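Local atomic coordinates of Lmo2125 protein (Listeria monocytogenes serovar 1/2a, PDB entry 5TU0), a protein that binds maltose and probably delivers it, as the solute-binding lipoprotein of a sugar transport system, for uptake across the cell membrane. Residues G155-W160 with D208-G213. The protein carries 2 engineered substitutions. Residues are numbered along the deposited sequence; the frame is centred on the assembly and turned at random.
Sequences GFLAKW and DVWPKG
Trp210 lays its indole along the backbone of Phe156-Ala158, and this residue accounts for 125 of the 228 Å² buried here. The polar fix is a single hydrogen bond: NE1 of Trp210 donates to Phe156 O at 2.7 Å. With an N-H...O angle of 148° the bond is short but bent; it satisfies the buried N-H and, together with the packing around the indole, helps to fix the rotation of the ring. Beside it, CD2 of Leu157 packs 3.7 Å from Trp210 CD1. At the far end of the indole, Trp210 CH2 lies 3.4 Å from Ala158 O and 3.5 Å from Trp160 CE3. The two six-membered rings have centroids 5.4 Å apart and planes at 53°, an oblique meeting. Trp160 CG is anti to its carbonyl carbon, which brings CE3 of the benzo ring against Trp210 CH2, while its NE1 hydrogen-bonds Tyr267 OH. In this solute-binding protein fold the contact ties strand 156-157, which runs parallel to strand 235-238, to the loop after helix 193-208; Trp205 of that helix joins the aromatic cluster. The Trp160 side chain is about 12 Å from a bound glucose unit, beyond direct contact. Packing slackens at Phe156, where CE2 is 4.1 Å from Trp210 CZ2. Towards solvent, the side chains of exposed Asp208 and Lys212 lie remote from 155-160; the CB of Lys159 is directed away from 208-213, and its NZ forms a salt bridge with Asp162 OD2.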
# COMPACT_ATOMS: atom_id res chain seq x y z
N GLY A 155 19.03 -0.52 15.88
CA GLY A 155 18.01 -1.31 16.60
C GLY A 155 16.69 -1.30 15.85
O GLY A 155 16.09 -2.36 15.61
N PHE A 156 16.26 -0.11 15.48
CA PHE A 156 15.05 0.10 14.69
C PHE A 156 15.40 0.96 13.48
O PHE A 156 16.14 1.95 13.62
CB PHE A 156 13.97 0.81 15.52
CG PHE A 156 12.85 1.39 14.68
CD1 PHE A 156 11.93 0.56 14.08
CD2 PHE A 156 12.74 2.76 14.49
CE1 PHE A 156 10.90 1.09 13.30
CE2 PHE A 156 11.71 3.30 13.72
CZ PHE A 156 10.80 2.46 13.13
N LEU A 157 14.89 0.58 12.30
CA LEU A 157 15.11 1.37 11.09
C LEU A 157 13.82 1.53 10.33
O LEU A 157 13.01 0.60 10.30
CB LEU A 157 16.12 0.70 10.16
CG LEU A 157 17.53 0.43 10.69
CD1 LEU A 157 18.29 -0.46 9.71
CD2 LEU A 157 18.27 1.73 10.96
N ALA A 158 13.63 2.69 9.72
CA ALA A 158 12.47 2.95 8.83
C ALA A 158 12.93 3.90 7.71
O ALA A 158 13.65 4.86 7.97
CB ALA A 158 11.31 3.55 9.60
N LYS A 159 12.51 3.62 6.48
CA LYS A 159 12.91 4.42 5.33
C LYS A 159 12.13 5.74 5.29
O LYS A 159 11.38 6.03 4.32
CB LYS A 159 12.69 3.61 4.04
CG LYS A 159 13.39 4.18 2.82
CD LYS A 159 12.85 3.57 1.53
CE LYS A 159 13.49 4.20 0.31
NZ LYS A 159 12.79 3.81 -0.95
N TRP A 160 12.34 6.57 6.30
CA TRP A 160 11.58 7.80 6.39
C TRP A 160 11.89 8.91 5.37
O TRP A 160 11.14 9.89 5.31
CB TRP A 160 11.52 8.34 7.83
CG TRP A 160 10.62 7.53 8.76
CD1 TRP A 160 9.53 6.76 8.41
CD2 TRP A 160 10.63 7.57 10.19
NE1 TRP A 160 8.92 6.26 9.53
CE2 TRP A 160 9.57 6.75 10.64
CE3 TRP A 160 11.45 8.19 11.13
CZ2 TRP A 160 9.32 6.53 11.99
CZ3 TRP A 160 11.21 7.97 12.47
CH2 TRP A 160 10.15 7.15 12.89
N ASP A 208 19.89 12.03 15.70
CA ASP A 208 20.45 11.52 16.97
C ASP A 208 20.72 10.03 17.07
O ASP A 208 21.46 9.61 17.95
CB ASP A 208 19.50 11.84 18.13
CG ASP A 208 19.20 13.31 18.26
OD1 ASP A 208 19.90 14.14 17.68
OD2 ASP A 208 18.23 13.63 18.96
N VAL A 209 20.14 9.23 16.20
CA VAL A 209 20.24 7.78 16.35
C VAL A 209 20.84 7.06 15.15
O VAL A 209 21.75 6.27 15.27
CB VAL A 209 18.81 7.20 16.53
CG1 VAL A 209 18.80 5.67 16.56
CG2 VAL A 209 18.14 7.77 17.77
N TRP A 210 20.31 7.35 13.97
CA TRP A 210 20.68 6.57 12.81
C TRP A 210 22.01 6.83 12.10
O TRP A 210 22.54 7.95 12.10
CB TRP A 210 19.56 6.65 11.76
CG TRP A 210 18.32 5.96 12.13
CD1 TRP A 210 18.19 4.85 12.93
CD2 TRP A 210 17.02 6.22 11.59
NE1 TRP A 210 16.86 4.46 12.97
CE2 TRP A 210 16.13 5.28 12.16
CE3 TRP A 210 16.51 7.19 10.71
CZ2 TRP A 210 14.77 5.26 11.86
CZ3 TRP A 210 15.13 7.17 10.42
CH2 TRP A 210 14.29 6.22 11.00
N PRO A 211 22.55 5.77 11.45
CA PRO A 211 23.70 5.91 10.59
C PRO A 211 23.37 6.90 9.46
O PRO A 211 22.19 7.00 9.04
CB PRO A 211 23.88 4.50 10.00
CG PRO A 211 23.26 3.59 10.98
CD PRO A 211 22.14 4.37 11.61
N LYS A 212 24.40 7.61 9.00
CA LYS A 212 24.27 8.61 7.95
C LYS A 212 23.60 8.08 6.70
O LYS A 212 22.83 8.80 6.06
CB LYS A 212 25.65 9.17 7.57
CG LYS A 212 25.62 10.38 6.66
CD LYS A 212 24.83 11.50 7.32
CE LYS A 212 25.04 12.82 6.62
NZ LYS A 212 24.26 13.89 7.31
N GLY A 213 23.87 6.83 6.38
CA GLY A 213 23.25 6.19 5.21
C GLY A 213 21.73 6.23 5.17
O GLY A 213 21.15 6.13 4.10